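Glucose 1-dehydrogenase (Haloferax mediterranei, PDB 2B5W) catalyses the zinc- and NAD(P)-dependent oxidation of D-glucose, and of several other aldoses, to the corresponding lactone, with a preference for NADP. Local coordinates at residues V83-P91 against Y123-P131; I152-Y163 against L184-D195. The protein carries 1 engineered substitution. One frame throughout, in Å; residues are numbered along the deposited sequence.

Contact 1 (V83-P91 against Y123-P131); sequences VVPTVRRPP and YMSEFFTSP
Pro85 sets its CG over one face of the Tyr123 ring, 3.6 Å from the ring centroid and near the ring normal, a CH-pi contact displaced toward the rim, nearest CZ. Phe128 adds a second apolar partner, its CZ 3.9 Å from Pro85 CG, while CD1 of Tyr123 stands over the centre of one face of the Phe128 ring. At the edge of the Tyr123 ring the chemistry turns polar, for the hydroxyl OH gives a 2.6 Å hydrogen bond to Thr86 O, slightly tilted from the carbonyl plane. The third flat group, the Arg89 guanidinium, is turned 48° from the tyrosine ring. In its plane, at the edge, NH2 donates to Ser130 OG over 2.9 Å in a nearly straight bond (165°), and Ser130 OG in turn donates to Thr129 O. The Arg89 chain folds back at chi2 (-72°), carrying the guanidinium back to residues 86-88 of its own segment, where NH1 binds Thr86 OG1. Arg89 NH1 also donates to Arg88 O at 2.8 Å, and both terminal nitrogens add weak bonds to Thr86 O. Exchanging Arg89 for a leucine would probably deprive Ser130 OG of the N-H that Arg89 gives it and leave Thr86 OG1 and the carbonyl of Arg88 without their guanidinium partner. Nearby, the side chain of Val87 packs on the substrate-binding Glu114. The contact thus joins strand 82-85, the loop after it and strand 88-89 to strand 127-131 and the loop that leads into it, in the GroES-like catalytic domain of a zinc-containing alcohol dehydrogenase. Because Thr86 O accepts from a phenol and, weakly, from a cationic group, this carbonyl of a buried residue is satisfied by side chains, and its negative end would probably help to offset the arginine charge.

Contact 2 (I152-Y163 against L184-D195); sequences ISITEKALEHAY and LGLLTLAMLKVD. With NAP (NADP nicotinamide-adenine-dinucleotide phosphate), chain I.
Met191 and Thr155 reach toward each other tip to tip across two helices of the Rossmann-type nucleotide-binding domain, 152-163 and 184-194, whose axes approach to 9.8 Å and cross at -60°. Met191 bends at its last torsion (chi3 59°), which brings CE against Thr155 CG2 at 3.5 Å, tighter than usual for two carbons. The same methyl also meets CG2 of Ile152 and lies beside the Glu156 carboxylate, whose OE2 is hydrogen-bonded to Thr315. At one end of this apolar row Ile152 crosses Leu187 at about a right angle, CG1 lying 3.6 Å from Leu187 CD2. The other branch of Thr155 is polar: OG1, anti to the carbonyl carbon, comes 2.8 Å from Thr188 OG1, and it is also hydrogen-bonded to Tyr247 OH. Thr188 OG1 in turn donates to Leu184 O, which takes the main-chain N-H of the same threonine on the other face of its plane. Two buried hydroxyls thus find partners beside the aliphatic packing. The helix 184-194 follows the glycine-rich turn that carries the dinucleotide, and Leu184 N donates to O1N of the NADP pyrophosphate over 3.2 Å. Its side chain spans both partners, with CD2 against the nicotinamide ribose and ring and CD1 beside Thr155 OG1, while Ile154 sends CD1 to the carboxamide oxygen O7N. Farther along, the methyls CD2 of Leu159 and Leu192 meet at 4.2 Å, and Leu159 CB lies over one face of the Tyr163 ring. That ring directs its edge at Asp195: Tyr163 OH donates to OD2 over 2.6 Å, coming from 47° above the carboxylate plane.

Both contacts are buried, but they belong to different domains and share no helix or strand. Contact 1 joins strands and loops of the GroES-like catalytic domain, with its centre about 16 Å from that of the chain; contact 2, at about 10 Å, pairs two helices of the coenzyme-binding domain. The first relies on rings, a proline and a guanidinium that serves carbonyls and hydroxyls around the loop between strands 82-85 and 88-89. The second is mainly aliphatic side chains and a methionine between helices, with a hydroxyl pair and a Tyr163-Asp195 bond. They do not touch, yet each comes near the catalytic centre: Val87 and Ile154 both lie about 4 Å, side chain to side chain, from Glu150.

Contact 1 (V83-P91 against Y123-P131)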
loop_
_atom_site.group_PDB
_atom_site.type_symbol
_atom_site.label_atom_id
_atom_site.label_comp_id
_atom_site.label_asym_id
_atom_site.label_seq_id
_atom_site.Cartn_x
_atom_site.Cartn_y
_atom_site.Cartn_z
ATOM N N VAL A 83 -29.538 -11.245 13.448
ATOM C CA VAL A 83 -28.588 -11.318 12.363
ATOM C C VAL A 83 -28.383 -9.999 11.627
ATOM O O VAL A 83 -29.299 -9.173 11.557
ATOM C CB VAL A 83 -29.026 -12.400 11.330
ATOM C CG1 VAL A 83 -28.961 -13.797 11.941
ATOM C CG2 VAL A 83 -30.438 -12.143 10.801
ATOM N N VAL A 84 -27.177 -9.821 11.111
ATOM C CA VAL A 84 -26.814 -8.749 10.217
ATOM C C VAL A 84 -26.388 -9.370 8.890
ATOM O O VAL A 84 -25.482 -10.208 8.852
ATOM C CB VAL A 84 -25.637 -7.922 10.811
ATOM C CG1 VAL A 84 -25.127 -6.948 9.816
ATOM C CG2 VAL A 84 -26.079 -7.226 12.104
ATOM N N PRO A 85 -26.989 -8.951 7.786
ATOM C CA PRO A 85 -26.576 -9.465 6.470
ATOM C C PRO A 85 -25.353 -8.746 5.918
ATOM O O PRO A 85 -25.211 -7.510 6.060
ATOM C CB PRO A 85 -27.803 -9.138 5.576
ATOM C CG PRO A 85 -28.351 -7.884 6.182
ATOM C CD PRO A 85 -28.123 -8.001 7.689
ATOM N N THR A 86 -24.513 -9.484 5.185
ATOM C CA THR A 86 -23.490 -8.841 4.377
ATOM C C THR A 86 -24.193 -8.222 3.159
ATOM O O THR A 86 -25.393 -8.439 2.925
ATOM C CB THR A 86 -22.406 -9.807 3.909
ATOM O OG1 THR A 86 -23.022 -10.768 3.032
ATOM C CG2 THR A 86 -21.797 -10.575 5.062
ATOM N N VAL A 87 -23.446 -7.446 2.428
ATOM C CA VAL A 87 -23.979 -6.621 1.357
ATOM C C VAL A 87 -23.850 -7.230 -0.032
ATOM O O VAL A 87 -24.745 -7.071 -0.866
ATOM C CB VAL A 87 -23.298 -5.250 1.403
ATOM C CG1 VAL A 87 -23.852 -4.330 0.329
ATOM C CG2 VAL A 87 -23.530 -4.589 2.784
ATOM N N ARG A 88 -22.756 -7.958 -0.308
ATOM C CA ARG A 88 -22.549 -8.401 -1.675
ATOM C C ARG A 88 -23.169 -9.736 -1.968
ATOM O O ARG A 88 -23.148 -10.656 -1.160
ATOM C CB ARG A 88 -21.061 -8.423 -2.018
ATOM C CG ARG A 88 -20.503 -7.062 -2.254
ATOM C CD ARG A 88 -19.060 -6.991 -2.692
ATOM N NE ARG A 88 -18.663 -5.608 -2.966
ATOM C CZ ARG A 88 -17.527 -5.265 -3.554
ATOM N NH1 ARG A 88 -16.663 -6.198 -3.920
ATOM N NH2 ARG A 88 -17.269 -3.989 -3.822
ATOM N N ARG A 89 -23.743 -9.807 -3.160
ATOM C CA ARG A 89 -24.377 -11.024 -3.683
ATOM C C ARG A 89 -23.887 -11.234 -5.109
ATOM O O ARG A 89 -23.482 -10.289 -5.797
ATOM C CB ARG A 89 -25.895 -10.894 -3.650
ATOM C CG ARG A 89 -26.458 -10.707 -2.256
ATOM C CD ARG A 89 -26.421 -11.938 -1.370
ATOM N NE ARG A 89 -27.026 -11.686 -0.075
ATOM C CZ ARG A 89 -26.378 -11.121 0.958
ATOM N NH1 ARG A 89 -25.114 -10.797 0.879
ATOM N NH2 ARG A 89 -27.021 -10.900 2.071
ATOM N N PRO A 90 -23.952 -12.473 -5.570
ATOM C CA PRO A 90 -23.484 -12.777 -6.930
ATOM C C PRO A 90 -24.259 -12.025 -7.984
ATOM O O PRO A 90 -25.470 -11.780 -7.809
ATOM C CB PRO A 90 -23.700 -14.297 -7.059
ATOM C CG PRO A 90 -24.083 -14.799 -5.772
ATOM C CD PRO A 90 -24.378 -13.676 -4.840
ATOM N N PRO A 91 -23.585 -11.651 -9.068
ATOM C CA PRO A 91 -24.224 -10.910 -10.156
ATOM C C PRO A 91 -25.076 -11.856 -11.031
ATOM O O PRO A 91 -25.211 -13.038 -10.719
ATOM C CB PRO A 91 -23.031 -10.368 -10.946
ATOM C CG PRO A 91 -22.015 -11.393 -10.780
ATOM C CD PRO A 91 -22.171 -11.937 -9.369
ATOM N N TYR A 123 -32.390 -3.559 2.134
ATOM C CA TYR A 123 -32.974 -4.131 3.317
ATOM C C TYR A 123 -34.069 -3.284 3.987
ATOM O O TYR A 123 -34.652 -3.738 4.979
ATOM C CB TYR A 123 -31.873 -4.414 4.352
ATOM C CG TYR A 123 -30.797 -5.346 3.835
ATOM C CD1 TYR A 123 -31.121 -6.620 3.392
ATOM C CD2 TYR A 123 -29.454 -4.959 3.778
ATOM C CE1 TYR A 123 -30.155 -7.472 2.906
ATOM C CE2 TYR A 123 -28.506 -5.792 3.282
ATOM C CZ TYR A 123 -28.854 -7.050 2.848
ATOM O OH TYR A 123 -27.914 -7.929 2.347
ATOM N N MET A 124 -34.369 -2.103 3.432
ATOM C CA MET A 124 -35.407 -1.249 3.993
ATOM C C MET A 124 -36.791 -1.743 3.576
ATOM O O MET A 124 -37.504 -1.083 2.818
ATOM C CB MET A 124 -35.225 0.216 3.592
ATOM C CG MET A 124 -34.083 0.857 4.289
ATOM S SD MET A 124 -33.926 2.593 3.890
ATOM C CE MET A 124 -32.512 2.996 4.947
ATOM N N SER A 125 -37.139 -2.912 4.063
ATOM C CA SER A 125 -38.430 -3.530 3.837
ATOM C C SER A 125 -38.761 -4.271 5.105
ATOM O O SER A 125 -37.877 -4.539 5.910
ATOM C CB SER A 125 -38.411 -4.476 2.621
ATOM O OG SER A 125 -37.442 -5.501 2.723
ATOM N N GLU A 126 -40.034 -4.602 5.329
ATOM C CA GLU A 126 -40.391 -5.244 6.576
ATOM C C GLU A 126 -39.757 -6.614 6.750
ATOM O O GLU A 126 -39.511 -7.026 7.873
ATOM C CB GLU A 126 -41.922 -5.298 6.722
ATOM C CG GLU A 126 -42.503 -3.899 6.831
ATOM C CD GLU A 126 -44.002 -3.870 7.028
ATOM O OE1 GLU A 126 -44.740 -4.112 6.053
ATOM O OE2 GLU A 126 -44.436 -3.559 8.157
ATOM N N PHE A 127 -39.515 -7.305 5.640
ATOM C CA PHE A 127 -38.871 -8.621 5.613
ATOM C C PHE A 127 -37.863 -8.675 4.480
ATOM O O PHE A 127 -37.983 -7.981 3.473
ATOM C CB PHE A 127 -39.873 -9.765 5.424
ATOM C CG PHE A 127 -40.881 -9.871 6.514
ATOM C CD1 PHE A 127 -40.691 -10.727 7.598
ATOM C CD2 PHE A 127 -42.010 -9.061 6.490
ATOM C CE1 PHE A 127 -41.627 -10.785 8.615
ATOM C CE2 PHE A 127 -42.932 -9.109 7.510
ATOM C CZ PHE A 127 -42.751 -9.973 8.567
ATOM N N PHE A 128 -36.842 -9.515 4.657
ATOM C CA PHE A 128 -35.928 -9.844 3.583
ATOM C C PHE A 128 -35.422 -11.282 3.746
ATOM O O PHE A 128 -35.538 -11.867 4.833
ATOM C CB PHE A 128 -34.761 -8.829 3.485
ATOM C CG PHE A 128 -33.823 -8.811 4.663
ATOM C CD1 PHE A 128 -34.053 -7.960 5.743
ATOM C CD2 PHE A 128 -32.721 -9.649 4.696
ATOM C CE1 PHE A 128 -33.171 -7.931 6.830
ATOM C CE2 PHE A 128 -31.833 -9.643 5.787
ATOM C CZ PHE A 128 -32.059 -8.803 6.844
ATOM N N THR A 129 -34.889 -11.831 2.663
ATOM C CA THR A 129 -34.197 -13.083 2.714
ATOM C C THR A 129 -32.724 -12.908 2.508
ATOM O O THR A 129 -32.268 -11.922 1.947
ATOM C CB THR A 129 -34.738 -14.040 1.649
ATOM O OG1 THR A 129 -34.623 -13.440 0.342
ATOM C CG2 THR A 129 -36.238 -14.291 1.893
ATOM N N SER A 130 -31.950 -13.914 2.913
ATOM C CA SER A 130 -30.541 -14.003 2.522
ATOM C C SER A 130 -30.013 -15.394 2.766
ATOM O O SER A 130 -30.499 -16.077 3.666
ATOM C CB SER A 130 -29.636 -13.024 3.327
ATOM O OG SER A 130 -29.702 -11.693 2.789
ATOM N N PRO A 131 -29.026 -15.813 1.961
ATOM C CA PRO A 131 -28.312 -17.061 2.236
ATOM C C PRO A 131 -27.826 -17.039 3.690
ATOM O O PRO A 131 -27.348 -16.005 4.180
ATOM C CB PRO A 131 -27.140 -17.019 1.247
ATOM C CG PRO A 131 -27.687 -16.216 0.086
ATOM C CD PRO A 131 -28.475 -15.129 0.782
#

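Contact 2 (I152-Y163 against L184-D195)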
loop_
_atom_site.group_PDB
_atom_site.type_symbol
_atom_site.label_atom_id
_atom_site.label_comp_id
_atom_site.label_asym_id
_atom_site.label_seq_id
_atom_site.Cartn_x
_atom_site.Cartn_y
_atom_site.Cartn_z
ATOM N N ILE A 152 -19.049 -0.547 11.021
ATOM C CA ILE A 152 -17.850 -0.954 11.792
ATOM C C ILE A 152 -17.017 -1.941 10.958
ATOM O O ILE A 152 -15.785 -1.842 10.905
ATOM C CB ILE A 152 -18.203 -1.520 13.186
ATOM C CG1 ILE A 152 -18.829 -0.431 14.088
ATOM C CG2 ILE A 152 -16.929 -2.062 13.887
ATOM C CD1 ILE A 152 -19.424 -0.955 15.353
ATOM N N SER A 153 -17.709 -2.871 10.301
ATOM C CA SER A 153 -17.037 -3.890 9.473
ATOM C C SER A 153 -16.231 -3.316 8.322
ATOM O O SER A 153 -15.206 -3.901 7.930
ATOM C CB SER A 153 -18.034 -4.957 8.965
ATOM O OG SER A 153 -18.786 -4.543 7.856
ATOM N N ILE A 154 -16.723 -2.234 7.727
ATOM C CA ILE A 154 -16.006 -1.519 6.672
ATOM C C ILE A 154 -14.623 -1.132 7.206
ATOM O O ILE A 154 -13.608 -1.325 6.544
ATOM C CB ILE A 154 -16.794 -0.289 6.185
ATOM C CG1 ILE A 154 -18.084 -0.697 5.468
ATOM C CG2 ILE A 154 -15.899 0.596 5.360
ATOM C CD1 ILE A 154 -17.898 -1.507 4.242
ATOM N N THR A 155 -14.581 -0.529 8.389
ATOM C CA THR A 155 -13.322 -0.165 8.999
ATOM C C THR A 155 -12.499 -1.370 9.390
ATOM O O THR A 155 -11.285 -1.349 9.233
ATOM C CB THR A 155 -13.585 0.763 10.192
ATOM O OG1 THR A 155 -14.117 1.975 9.620
ATOM C CG2 THR A 155 -12.290 1.121 10.914
ATOM N N GLU A 156 -13.132 -2.410 9.884
ATOM C CA GLU A 156 -12.369 -3.600 10.253
ATOM C C GLU A 156 -11.614 -4.124 9.021
ATOM O O GLU A 156 -10.462 -4.533 9.141
ATOM C CB GLU A 156 -13.260 -4.687 10.813
ATOM C CG GLU A 156 -13.975 -4.379 12.112
ATOM C CD GLU A 156 -13.124 -4.416 13.369
ATOM O OE1 GLU A 156 -11.895 -4.684 13.310
ATOM O OE2 GLU A 156 -13.713 -4.176 14.421
ATOM N N LYS A 157 -12.254 -4.155 7.856
ATOM C CA LYS A 157 -11.552 -4.626 6.671
ATOM C C LYS A 157 -10.412 -3.682 6.289
ATOM O O LYS A 157 -9.302 -4.114 5.993
ATOM C CB LYS A 157 -12.488 -4.787 5.465
ATOM C CG LYS A 157 -11.708 -5.156 4.191
ATOM C CD LYS A 157 -12.540 -5.285 2.931
ATOM C CE LYS A 157 -11.628 -5.282 1.699
ATOM N NZ LYS A 157 -12.379 -5.584 0.481
ATOM N N ALA A 158 -10.682 -2.373 6.273
ATOM C CA ALA A 158 -9.686 -1.439 5.842
ATOM C C ALA A 158 -8.464 -1.502 6.741
ATOM O O ALA A 158 -7.346 -1.441 6.254
ATOM C CB ALA A 158 -10.258 -0.007 5.765
ATOM N N LEU A 159 -8.673 -1.592 8.054
ATOM C CA LEU A 159 -7.557 -1.696 8.993
ATOM C C LEU A 159 -6.825 -3.019 8.747
ATOM O O LEU A 159 -5.601 -3.072 8.780
ATOM C CB LEU A 159 -8.025 -1.599 10.449
ATOM C CG LEU A 159 -8.730 -0.289 10.821
ATOM C CD1 LEU A 159 -9.129 -0.262 12.271
ATOM C CD2 LEU A 159 -7.889 0.916 10.503
ATOM N N GLU A 160 -7.564 -4.106 8.513
ATOM C CA GLU A 160 -6.890 -5.391 8.245
ATOM C C GLU A 160 -5.887 -5.256 7.082
ATOM O O GLU A 160 -4.729 -5.702 7.183
ATOM C CB GLU A 160 -7.906 -6.476 7.926
ATOM C CG GLU A 160 -7.286 -7.872 7.877
ATOM C CD GLU A 160 -8.241 -8.973 7.445
ATOM O OE1 GLU A 160 -9.127 -8.735 6.597
ATOM O OE2 GLU A 160 -7.992 -10.118 7.872
ATOM N N HIS A 161 -6.329 -4.680 5.975
ATOM C CA HIS A 161 -5.479 -4.565 4.801
ATOM C C HIS A 161 -4.375 -3.521 4.959
ATOM O O HIS A 161 -3.239 -3.759 4.592
ATOM C CB HIS A 161 -6.298 -4.289 3.545
ATOM C CG HIS A 161 -7.133 -5.442 3.121
ATOM N ND1 HIS A 161 -6.871 -6.154 1.964
ATOM C CD2 HIS A 161 -8.244 -5.998 3.657
ATOM C CE1 HIS A 161 -7.757 -7.134 1.848
ATOM N NE2 HIS A 161 -8.617 -7.046 2.850
ATOM N N ALA A 162 -4.686 -2.378 5.551
ATOM C CA ALA A 162 -3.658 -1.373 5.832
ATOM C C ALA A 162 -2.595 -1.903 6.780
ATOM O O ALA A 162 -1.384 -1.761 6.521
ATOM C CB ALA A 162 -4.331 -0.116 6.385
ATOM N N TYR A 163 -2.986 -2.593 7.839
ATOM C CA TYR A 163 -2.046 -3.153 8.782
ATOM C C TYR A 163 -1.258 -4.291 8.145
ATOM O O TYR A 163 -0.050 -4.461 8.411
ATOM C CB TYR A 163 -2.748 -3.611 10.052
ATOM C CG TYR A 163 -3.409 -2.514 10.868
ATOM C CD1 TYR A 163 -3.210 -1.165 10.583
ATOM C CD2 TYR A 163 -4.215 -2.838 11.958
ATOM C CE1 TYR A 163 -3.823 -0.187 11.359
ATOM C CE2 TYR A 163 -4.807 -1.876 12.722
ATOM C CZ TYR A 163 -4.605 -0.546 12.420
ATOM O OH TYR A 163 -5.221 0.429 13.217
ATOM N N LEU A 184 -18.899 7.508 9.225
ATOM C CA LEU A 184 -17.808 6.520 9.084
ATOM C C LEU A 184 -16.514 7.006 9.777
ATOM O O LEU A 184 -15.849 6.276 10.523
ATOM C CB LEU A 184 -17.562 6.154 7.612
ATOM C CG LEU A 184 -16.486 5.074 7.399
ATOM C CD1 LEU A 184 -16.846 3.747 8.079
ATOM C CD2 LEU A 184 -16.172 4.889 5.904
ATOM N N GLY A 185 -16.158 8.260 9.546
ATOM C CA GLY A 185 -14.983 8.822 10.169
ATOM C C GLY A 185 -15.083 8.852 11.675
ATOM O O GLY A 185 -14.135 8.505 12.354
ATOM N N LEU A 186 -16.242 9.210 12.225
ATOM C CA LEU A 186 -16.348 9.317 13.669
ATOM C C LEU A 186 -16.348 7.921 14.307
ATOM O O LEU A 186 -15.743 7.698 15.339
ATOM C CB LEU A 186 -17.594 10.089 14.082
ATOM C CG LEU A 186 -17.595 11.549 13.617
ATOM C CD1 LEU A 186 -18.929 12.191 13.945
ATOM C CD2 LEU A 186 -16.534 12.339 14.297
ATOM N N LEU A 187 -17.062 6.976 13.685
ATOM C CA LEU A 187 -17.006 5.590 14.165
ATOM C C LEU A 187 -15.557 5.077 14.157
ATOM O O LEU A 187 -15.082 4.460 15.128
ATOM C CB LEU A 187 -17.882 4.719 13.259
ATOM C CG LEU A 187 -18.312 3.340 13.661
ATOM C CD1 LEU A 187 -19.108 3.390 14.942
ATOM C CD2 LEU A 187 -19.148 2.785 12.494
ATOM N N THR A 188 -14.851 5.359 13.070
ATOM C CA THR A 188 -13.488 4.946 12.910
ATOM C C THR A 188 -12.586 5.550 13.986
ATOM O O THR A 188 -11.739 4.869 14.549
ATOM C CB THR A 188 -12.982 5.275 11.521
ATOM O OG1 THR A 188 -13.759 4.556 10.552
ATOM C CG2 THR A 188 -11.586 4.865 11.332
ATOM N N LEU A 189 -12.794 6.824 14.294
ATOM C CA LEU A 189 -11.992 7.473 15.320
ATOM C C LEU A 189 -12.141 6.763 16.689
ATOM O O LEU A 189 -11.154 6.544 17.382
ATOM C CB LEU A 189 -12.388 8.947 15.382
ATOM C CG LEU A 189 -11.601 9.839 16.334
ATOM C CD1 LEU A 189 -10.182 9.978 15.908
ATOM C CD2 LEU A 189 -12.322 11.200 16.444
ATOM N N ALA A 190 -13.373 6.422 17.090
ATOM C CA ALA A 190 -13.612 5.689 18.314
ATOM C C ALA A 190 -13.015 4.297 18.250
ATOM O O ALA A 190 -12.446 3.803 19.236
ATOM C CB ALA A 190 -15.099 5.593 18.620
ATOM N N MET A 191 -13.112 3.653 17.090
ATOM C CA MET A 191 -12.447 2.369 16.926
ATOM C C MET A 191 -10.913 2.457 17.105
ATOM O O MET A 191 -10.300 1.608 17.712
ATOM C CB MET A 191 -12.764 1.732 15.573
ATOM C CG MET A 191 -14.241 1.434 15.389
ATOM S SD MET A 191 -14.654 0.877 13.727
ATOM C CE MET A 191 -13.612 -0.608 13.606
ATOM N N LEU A 192 -10.295 3.485 16.558
ATOM C CA LEU A 192 -8.862 3.668 16.678
ATOM C C LEU A 192 -8.473 3.923 18.132
ATOM O O LEU A 192 -7.437 3.472 18.579
ATOM C CB LEU A 192 -8.341 4.785 15.750
ATOM C CG LEU A 192 -8.447 4.432 14.270
ATOM C CD1 LEU A 192 -8.249 5.656 13.394
ATOM C CD2 LEU A 192 -7.433 3.341 13.864
ATOM N N LYS A 193 -9.335 4.589 18.891
ATOM C CA LYS A 193 -9.022 4.837 20.280
ATOM C C LYS A 193 -8.847 3.537 21.046
ATOM O O LYS A 193 -8.051 3.462 21.994
ATOM C CB LYS A 193 -10.141 5.672 20.904
ATOM C CG LYS A 193 -9.874 6.104 22.323
ATOM C CD LYS A 193 -10.950 7.049 22.785
ATOM C CE LYS A 193 -10.787 7.461 24.249
ATOM N NZ LYS A 193 -9.751 8.489 24.348
ATOM N N VAL A 194 -9.644 2.517 20.680
ATOM C CA VAL A 194 -9.602 1.240 21.376
ATOM C C VAL A 194 -8.823 0.134 20.657
ATOM O O VAL A 194 -8.742 -1.003 21.163
ATOM C CB VAL A 194 -11.036 0.725 21.782
ATOM C CG1 VAL A 194 -11.717 1.734 22.661
ATOM C CG2 VAL A 194 -11.871 0.389 20.577
ATOM N N ASP A 195 -8.216 0.487 19.530
ATOM C CA ASP A 195 -7.483 -0.442 18.693
ATOM C C ASP A 195 -6.325 -1.055 19.477
ATOM O O ASP A 195 -5.660 -0.369 20.253
ATOM C CB ASP A 195 -7.014 0.308 17.428
ATOM C CG ASP A 195 -6.443 -0.577 16.321
ATOM O OD1 ASP A 195 -5.535 -1.389 16.558
ATOM O OD2 ASP A 195 -6.827 -0.410 15.134
HETATM P PA NAP I . -20.228 11.673 4.714
HETATM O O1A NAP I . -20.598 12.400 3.511
HETATM O O2A NAP I . -21.345 11.629 5.767
HETATM O O5B NAP I . -18.961 12.312 5.403
HETATM C C5B NAP I . -17.889 12.894 4.713
HETATM C C4B NAP I . -17.436 13.976 5.668
HETATM O O4B NAP I . -16.209 14.480 5.191
HETATM C C3B NAP I . -18.424 15.153 5.782
HETATM O O3B NAP I . -18.868 15.373 7.112
HETATM C C2B NAP I . -17.632 16.343 5.239
HETATM O O2B NAP I . -17.800 17.552 5.961
HETATM C C1B NAP I . -16.201 15.879 5.372
HETATM N N9A NAP I . -15.352 16.483 4.364
HETATM C C8A NAP I . -15.496 16.390 2.999
HETATM N N7A NAP I . -14.508 17.098 2.420
HETATM C C5A NAP I . -13.759 17.685 3.412
HETATM C C6A NAP I . -12.638 18.520 3.426
HETATM N N6A NAP I . -12.074 19.000 2.297
HETATM N N1A NAP I . -12.111 18.925 4.630
HETATM C C2A NAP I . -12.651 18.498 5.824
HETATM N N3A NAP I . -13.764 17.675 5.829
HETATM C C4A NAP I . -14.290 17.267 4.648
HETATM O O3 NAP I . -19.971 10.134 4.392
HETATM P PN NAP I . -19.695 8.865 5.359
HETATM O O1N NAP I . -18.912 9.239 6.572
HETATM O O2N NAP I . -20.901 7.988 5.501
HETATM O O5D NAP I . -18.696 8.313 4.240
HETATM C C5D NAP I . -17.391 8.843 4.112
HETATM C C4D NAP I . -16.771 8.434 2.778
HETATM O O4D NAP I . -16.599 7.014 2.789
HETATM C C3D NAP I . -17.641 8.758 1.561
HETATM O O3D NAP I . -16.853 9.234 0.488
HETATM C C2D NAP I . -18.284 7.414 1.235
HETATM O O2D NAP I . -18.733 7.269 -0.087
HETATM C C1D NAP I . -17.151 6.455 1.598
HETATM N N1N NAP I . -17.547 5.094 1.979
HETATM C C2N NAP I . -16.801 4.104 1.417
HETATM C C3N NAP I . -17.027 2.806 1.776
HETATM C C7N NAP I . -16.040 1.805 1.248
HETATM O O7N NAP I . -16.452 0.498 1.487
HETATM N N7N NAP I . -14.907 2.223 0.620
HETATM C C4N NAP I . -18.037 2.450 2.679
HETATM C C5N NAP I . -18.783 3.473 3.252
HETATM C C6N NAP I . -18.512 4.807 2.916
HETATM P P2B NAP I . -18.968 18.654 5.559
HETATM O O1X NAP I . -20.292 18.139 5.793
HETATM O O2X NAP I . -18.604 19.858 6.451
HETATM O O3X NAP I . -18.804 19.030 4.082
#